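Local coordinates for vivid PAS protein VVD (Neurospora crassa, PDB 3D72), which senses blue light through a bound flavin in a LOV-type PAS domain, probably adjusting circadian and light responses by light-driven, rapidly exchanging dimerisation, at residues Val32-Lys44 with Thr137-Glu149. The protein carries 1 engineered substitution. Residues are numbered along the deposited sequence; the frame is centred on the assembly and turned at random.
Sequences VDTSVALILCDLK and TGEYRYSMGFQCE. Engineered in segment 32-44: V36 (natural residue Cys). With FAD (flavin-adenine dinucleotide), chain C.
D42 and R141 close one end of the antiparallel pairing between strands 38-42 and 140-146, the first and last strands of the PAS sheet. R141 folds back toward D42 through a bend at chi2 (63°) and grips the carboxylate side-on with NE and NH1. Its CB leaves away from strand 38-42; CG lies over one face of the Y142 ring, whose opposite face takes L40 CD2 in a CH-pi contact, 4.1 Å from the ring centroid. CD packs against K44 CB, NE donates almost straight to D42 OD1 (2.8 Å, 175°), and NH1 reaches the syn lone pair of D42 OD2 at 3.0 Å. The hydroxyl of Y142 sits over the guanidinium centre. D42 OD1 also accepts from K44 N (2.9 Å), which closes an Asx turn and comes from the other face of the carboxylate, while OD2 takes a water and Q45. An alanine in place of D42 would probably leave the R141 guanidinium without its carboxylate mate and the turn at K44 less firmly held.

Paired backbone bonds at I39-G145 and C41-S143 continue the sheet; G145 N meets I39 O at 2.8 Å. On the face bearing I39, C41 and S143 lies the flavin: I39 CD1 approaches FAD C6 to 3.4 Å and C41 SG approaches FAD C7M to 3.5 Å. A CB at G145 would collide with FAD C6. The other face, with L38, L40, M144 and F146, is largely apolar as far as Y142 and D42: L40 CD1 meets M144 CE, and V32 and the engineered V36 both pack against the CD1/CE1 side of F146, V36 CG2 at the ring edge. The chemistry thus divides the strand pair into a flavin-lining face and a largely apolar one partly covered by helix 12-21, with a salt bridge from the partly exposed R141 to the buried D42 fastening one end.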
loop_
_atom_site.group_PDB
_atom_site.type_symbol
_atom_site.label_atom_id
_atom_site.label_comp_id
_atom_site.label_asym_id
_atom_site.label_seq_id
_atom_site.Cartn_x
_atom_site.Cartn_y
_atom_site.Cartn_z
ATOM N N VAL A 32 -5.238 -5.198 -1.781
ATOM C CA VAL A 32 -4.503 -5.523 -2.996
ATOM C C VAL A 32 -3.034 -5.223 -2.764
ATOM O O VAL A 32 -2.699 -4.384 -1.930
ATOM C CB VAL A 32 -4.986 -4.685 -4.208
ATOM C CG1 VAL A 32 -6.308 -5.235 -4.739
ATOM C CG2 VAL A 32 -5.141 -3.228 -3.804
ATOM N N ASP A 33 -2.163 -5.934 -3.470
ATOM C CA ASP A 33 -0.733 -5.692 -3.355
ATOM C C ASP A 33 -0.090 -5.926 -4.708
ATOM O O ASP A 33 -0.774 -6.266 -5.674
ATOM C CB ASP A 33 -0.069 -6.563 -2.268
ATOM C CG ASP A 33 -0.230 -8.051 -2.510
ATOM O OD1 ASP A 33 -0.440 -8.462 -3.668
ATOM O OD2 ASP A 33 -0.120 -8.818 -1.529
ATOM N N THR A 34 1.219 -5.731 -4.778
ATOM C CA THR A 34 1.942 -5.878 -6.029
ATOM C C THR A 34 2.025 -7.296 -6.569
ATOM O O THR A 34 2.569 -7.505 -7.658
ATOM C CB THR A 34 3.376 -5.333 -5.900
ATOM O OG1 THR A 34 4.095 -6.119 -4.943
ATOM C CG2 THR A 34 3.354 -3.879 -5.456
ATOM N N SER A 35 1.482 -8.262 -5.826
ATOM C CA SER A 35 1.512 -9.668 -6.233
ATOM C C SER A 35 0.362 -10.050 -7.167
ATOM O O SER A 35 0.420 -11.076 -7.841
ATOM C CB SER A 35 1.468 -10.589 -5.007
ATOM O OG SER A 35 0.139 -10.882 -4.606
ATOM N N VAL A 36 -0.681 -9.225 -7.203
ATOM C CA VAL A 36 -1.839 -9.492 -8.043
ATOM C C VAL A 36 -1.580 -9.080 -9.482
ATOM O O VAL A 36 -0.574 -8.441 -9.773
ATOM C CB VAL A 36 -3.078 -8.715 -7.543
ATOM C CG1 VAL A 36 -3.291 -8.985 -6.066
ATOM C CG2 VAL A 36 -2.905 -7.223 -7.791
ATOM N N ALA A 37 -2.479 -9.465 -10.381
ATOM C CA ALA A 37 -2.336 -9.076 -11.783
ATOM C C ALA A 37 -2.794 -7.625 -11.891
ATOM O O ALA A 37 -3.942 -7.295 -11.601
ATOM C CB ALA A 37 -3.189 -9.968 -12.682
ATOM N N LEU A 38 -1.890 -6.743 -12.289
ATOM C CA LEU A 38 -2.260 -5.341 -12.404
ATOM C C LEU A 38 -1.431 -4.659 -13.456
ATOM O O LEU A 38 -0.374 -5.149 -13.835
ATOM C CB LEU A 38 -2.067 -4.607 -11.070
ATOM C CG LEU A 38 -0.663 -4.423 -10.485
ATOM C CD1 LEU A 38 0.063 -3.275 -11.191
ATOM C CD2 LEU A 38 -0.776 -4.112 -8.990
ATOM N N ILE A 39 -1.944 -3.540 -13.939
ATOM C CA ILE A 39 -1.214 -2.729 -14.908
ATOM C C ILE A 39 -1.486 -1.263 -14.615
ATOM O O ILE A 39 -2.488 -0.911 -13.999
ATOM C CB ILE A 39 -1.594 -3.049 -16.376
ATOM C CG1 ILE A 39 -3.057 -2.710 -16.652
ATOM C CG2 ILE A 39 -1.329 -4.514 -16.664
ATOM C CD1 ILE A 39 -3.418 -2.827 -18.131
ATOM N N LEU A 40 -0.567 -0.401 -15.029
ATOM C CA LEU A 40 -0.731 1.029 -14.833
ATOM C C LEU A 40 -0.655 1.646 -16.224
ATOM O O LEU A 40 0.250 1.310 -16.996
ATOM C CB LEU A 40 0.401 1.599 -13.971
ATOM C CG LEU A 40 0.173 3.054 -13.538
ATOM C CD1 LEU A 40 -0.803 3.098 -12.357
ATOM C CD2 LEU A 40 1.503 3.678 -13.132
ATOM N N CYS A 41 -1.619 2.505 -16.545
ATOM C CA CYS A 41 -1.660 3.180 -17.838
ATOM C C CYS A 41 -1.541 4.678 -17.638
ATOM O O CYS A 41 -2.016 5.223 -16.634
ATOM C CB CYS A 41 -2.953 2.852 -18.581
ATOM S SG CYS A 41 -3.123 1.092 -18.976
ATOM N N ASP A 42 -0.911 5.346 -18.600
ATOM C CA ASP A 42 -0.706 6.790 -18.516
ATOM C C ASP A 42 -1.840 7.539 -19.221
ATOM O O ASP A 42 -1.951 7.522 -20.441
ATOM C CB ASP A 42 0.631 7.152 -19.158
ATOM C CG ASP A 42 1.102 8.537 -18.775
ATOM O OD1 ASP A 42 0.245 9.399 -18.527
ATOM O OD2 ASP A 42 2.330 8.768 -18.740
ATOM N N LEU A 43 -2.683 8.204 -18.440
ATOM C CA LEU A 43 -3.803 8.943 -18.998
ATOM C C LEU A 43 -3.381 10.137 -19.832
ATOM O O LEU A 43 -4.155 10.620 -20.662
ATOM C CB LEU A 43 -4.724 9.431 -17.877
ATOM C CG LEU A 43 -5.412 8.345 -17.049
ATOM C CD1 LEU A 43 -6.121 8.974 -15.859
ATOM C CD2 LEU A 43 -6.389 7.586 -17.925
ATOM N N LYS A 44 -2.155 10.603 -19.615
ATOM C CA LYS A 44 -1.640 11.771 -20.315
ATOM C C LYS A 44 -0.748 11.523 -21.517
ATOM O O LYS A 44 -0.097 12.451 -22.012
ATOM C CB LYS A 44 -0.941 12.690 -19.314
ATOM C CG LYS A 44 -1.869 13.719 -18.676
ATOM C CD LYS A 44 -3.208 13.123 -18.270
ATOM C CE LYS A 44 -4.159 14.204 -17.771
ATOM N NZ LYS A 44 -5.478 13.638 -17.376
ATOM N N THR A 137 1.329 15.545 -8.353
ATOM C CA THR A 137 0.679 16.833 -8.559
ATOM C C THR A 137 -0.672 16.865 -7.854
ATOM O O THR A 137 -1.245 17.933 -7.655
ATOM C CB THR A 137 0.437 17.134 -10.052
ATOM O OG1 THR A 137 -0.586 16.268 -10.562
ATOM C CG2 THR A 137 1.721 16.930 -10.856
ATOM N N GLY A 138 -1.172 15.694 -7.473
ATOM C CA GLY A 138 -2.463 15.624 -6.809
ATOM C C GLY A 138 -3.606 15.477 -7.796
ATOM O O GLY A 138 -4.769 15.351 -7.409
ATOM N N GLU A 139 -3.293 15.500 -9.086
ATOM C CA GLU A 139 -4.331 15.341 -10.095
ATOM C C GLU A 139 -4.264 13.941 -10.702
ATOM O O GLU A 139 -3.229 13.285 -10.643
ATOM C CB GLU A 139 -4.177 16.412 -11.177
ATOM C CG GLU A 139 -4.515 17.811 -10.669
ATOM C CD GLU A 139 -4.451 18.873 -11.749
ATOM O OE1 GLU A 139 -5.030 19.960 -11.544
ATOM O OE2 GLU A 139 -3.818 18.632 -12.798
ATOM N N TYR A 140 -5.372 13.473 -11.268
ATOM C CA TYR A 140 -5.389 12.143 -11.874
ATOM C C TYR A 140 -4.459 12.096 -13.078
ATOM O O TYR A 140 -4.615 12.873 -14.026
ATOM C CB TYR A 140 -6.812 11.767 -12.287
ATOM C CG TYR A 140 -7.703 11.434 -11.109
ATOM C CD1 TYR A 140 -7.341 10.443 -10.198
ATOM C CD2 TYR A 140 -8.914 12.094 -10.915
ATOM C CE1 TYR A 140 -8.161 10.113 -9.123
ATOM C CE2 TYR A 140 -9.742 11.776 -9.838
ATOM C CZ TYR A 140 -9.358 10.785 -8.949
ATOM O OH TYR A 140 -10.161 10.466 -7.879
ATOM N N ARG A 141 -3.493 11.180 -13.039
ATOM C CA ARG A 141 -2.504 11.044 -14.113
ATOM C C ARG A 141 -2.474 9.628 -14.691
ATOM O O ARG A 141 -2.246 9.429 -15.888
ATOM C CB ARG A 141 -1.115 11.414 -13.568
ATOM C CG ARG A 141 0.081 11.075 -14.474
ATOM C CD ARG A 141 0.021 11.835 -15.781
ATOM N NE ARG A 141 1.062 11.403 -16.716
ATOM C CZ ARG A 141 2.305 11.877 -16.756
ATOM N NH1 ARG A 141 3.163 11.398 -17.647
ATOM N NH2 ARG A 141 2.696 12.836 -15.924
ATOM N N TYR A 142 -2.721 8.645 -13.834
ATOM C CA TYR A 142 -2.693 7.256 -14.271
ATOM C C TYR A 142 -3.982 6.536 -13.945
ATOM O O TYR A 142 -4.848 7.056 -13.258
ATOM C CB TYR A 142 -1.568 6.497 -13.564
ATOM C CG TYR A 142 -0.204 7.092 -13.753
ATOM C CD1 TYR A 142 0.416 7.811 -12.735
ATOM C CD2 TYR A 142 0.461 6.947 -14.960
ATOM C CE1 TYR A 142 1.679 8.379 -12.923
ATOM C CE2 TYR A 142 1.718 7.512 -15.161
ATOM C CZ TYR A 142 2.314 8.223 -14.143
ATOM O OH TYR A 142 3.539 8.803 -14.362
ATOM N N SER A 143 -4.088 5.319 -14.450
ATOM C CA SER A 143 -5.228 4.471 -14.142
ATOM C C SER A 143 -4.614 3.128 -13.796
ATOM O O SER A 143 -3.743 2.640 -14.527
ATOM C CB SER A 143 -6.161 4.307 -15.341
ATOM O OG SER A 143 -7.237 3.437 -14.997
ATOM N N MET A 144 -5.030 2.541 -12.675
ATOM C CA MET A 144 -4.517 1.233 -12.295
ATOM C C MET A 144 -5.605 0.209 -12.578
ATOM O O MET A 144 -6.757 0.373 -12.151
ATOM C CB MET A 144 -4.131 1.169 -10.811
ATOM C CG MET A 144 -3.519 -0.193 -10.410
ATOM S SD MET A 144 -2.600 -0.245 -8.833
ATOM C CE MET A 144 -1.181 0.858 -9.245
ATOM N N GLY A 145 -5.239 -0.822 -13.327
ATOM C CA GLY A 145 -6.185 -1.872 -13.655
ATOM C C GLY A 145 -5.827 -3.168 -12.961
ATOM O O GLY A 145 -4.661 -3.512 -12.827
ATOM N N PHE A 146 -6.857 -3.882 -12.513
ATOM C CA PHE A 146 -6.713 -5.159 -11.833
ATOM C C PHE A 146 -7.442 -6.182 -12.693
ATOM O O PHE A 146 -8.587 -5.951 -13.078
ATOM C CB PHE A 146 -7.364 -5.071 -10.450
ATOM C CG PHE A 146 -6.729 -4.045 -9.557
ATOM C CD1 PHE A 146 -5.656 -4.387 -8.743
ATOM C CD2 PHE A 146 -7.188 -2.733 -9.548
ATOM C CE1 PHE A 146 -5.047 -3.431 -7.925
ATOM C CE2 PHE A 146 -6.585 -1.766 -8.732
ATOM C CZ PHE A 146 -5.514 -2.120 -7.920
ATOM N N GLN A 147 -6.772 -7.281 -13.016
ATOM C CA GLN A 147 -7.370 -8.328 -13.849
ATOM C C GLN A 147 -7.565 -9.617 -13.077
ATOM O O GLN A 147 -6.800 -9.939 -12.173
ATOM C CB GLN A 147 -6.499 -8.625 -15.068
ATOM C CG GLN A 147 -6.347 -7.486 -16.058
ATOM C CD GLN A 147 -5.424 -6.395 -15.571
ATOM O OE1 GLN A 147 -4.534 -6.642 -14.764
ATOM N NE2 GLN A 147 -5.624 -5.182 -16.075
ATOM N N CYS A 148 -8.582 -10.373 -13.468
ATOM C CA CYS A 148 -8.898 -11.630 -12.810
ATOM C C CYS A 148 -9.500 -12.576 -13.829
ATOM O O CYS A 148 -10.499 -12.256 -14.470
ATOM C CB CYS A 148 -9.889 -11.389 -11.666
ATOM S SG CYS A 148 -10.529 -12.887 -10.856
ATOM N N GLU A 149 -8.878 -13.735 -13.985
ATOM C CA GLU A 149 -9.376 -14.720 -14.925
ATOM C C GLU A 149 -10.557 -15.427 -14.266
ATOM O O GLU A 149 -10.373 -15.983 -13.159
ATOM C CB GLU A 149 -8.273 -15.718 -15.267
ATOM C CG GLU A 149 -8.434 -16.346 -16.628
ATOM C CD GLU A 149 -7.426 -17.439 -16.888
ATOM O OE1 GLU A 149 -6.242 -17.253 -16.539
ATOM O OE2 GLU A 149 -7.824 -18.481 -17.453
ATOM O OXT GLU A 149 -11.657 -15.411 -14.860
HETATM P PA FAD C . -13.346 2.391 -28.587
HETATM O O1A FAD C . -12.225 1.844 -29.400
HETATM O O2A FAD C . -13.796 3.773 -28.877
HETATM O O5B FAD C . -14.566 1.383 -28.697
HETATM C C5B FAD C . -15.841 1.597 -28.059
HETATM C C4B FAD C . -16.814 0.564 -28.619
HETATM O O4B FAD C . -18.096 0.833 -28.025
HETATM C C3B FAD C . -16.996 0.592 -30.152
HETATM O O3B FAD C . -16.789 -0.644 -30.785
HETATM C C2B FAD C . -18.397 1.145 -30.380
HETATM O O2B FAD C . -19.146 0.602 -31.437
HETATM C C1B FAD C . -19.104 1.032 -29.026
HETATM N N9A FAD C . -19.833 2.222 -28.631
HETATM C C8A FAD C . -19.341 3.482 -28.434
HETATM N N7A FAD C . -20.245 4.370 -28.090
HETATM C C5A FAD C . -21.425 3.645 -28.086
HETATM C C6A FAD C . -22.781 4.025 -27.787
HETATM N N6A FAD C . -23.105 5.281 -27.463
HETATM N N1A FAD C . -23.749 3.067 -27.863
HETATM C C2A FAD C . -23.386 1.800 -28.200
HETATM N N3A FAD C . -22.152 1.326 -28.490
HETATM C C4A FAD C . -21.194 2.349 -28.414
HETATM N N1 FAD C . -9.356 -3.832 -21.730
HETATM C C2 FAD C . -9.335 -5.186 -21.826
HETATM O O2 FAD C . -9.968 -5.801 -22.704
HETATM N N3 FAD C . -8.591 -5.932 -20.898
HETATM C C4 FAD C . -7.825 -5.390 -19.865
HETATM O O4 FAD C . -7.206 -6.147 -19.083
HETATM C C4X FAD C . -7.863 -3.983 -19.764
HETATM N N5 FAD C . -7.107 -3.357 -18.756
HETATM C C5X FAD C . -7.151 -1.976 -18.683
HETATM C C6 FAD C . -6.391 -1.320 -17.665
HETATM C C7 FAD C . -6.360 0.050 -17.556
HETATM C C7M FAD C . -5.530 0.651 -16.414
HETATM C C8 FAD C . -7.051 0.860 -18.492
HETATM C C8M FAD C . -7.037 2.374 -18.443
HETATM C C9 FAD C . -7.830 0.220 -19.523
HETATM C C9A FAD C . -7.888 -1.179 -19.643
HETATM N N10 FAD C . -8.668 -1.864 -20.662
HETATM C C10 FAD C . -8.608 -3.238 -20.739
HETATM C "C1'" FAD C . -9.520 -1.135 -21.643
HETATM C "C2'" FAD C . -8.943 -0.594 -22.928
HETATM O "O2'" FAD C . -7.622 -0.105 -22.667
HETATM C "C3'" FAD C . -9.918 0.487 -23.451
HETATM O "O3'" FAD C . -10.012 1.525 -22.476
HETATM C "C4'" FAD C . -11.354 -0.074 -23.722
HETATM O "O4'" FAD C . -11.295 -1.014 -24.778
HETATM C "C5'" FAD C . -12.373 1.025 -24.066
HETATM O "O5'" FAD C . -11.758 2.113 -24.776
HETATM P P FAD C . -11.494 2.080 -26.341
HETATM O O1P FAD C . -10.537 3.157 -26.607
HETATM O O2P FAD C . -11.085 0.721 -26.774
HETATM O O3P FAD C . -12.881 2.436 -27.065
HETATM O O HOH W 1 -5.776 -8.570 -9.945
HETATM O O HOH W 2 4.534 7.937 -17.409
HETATM O O HOH W 3 -7.275 13.446 -15.516
#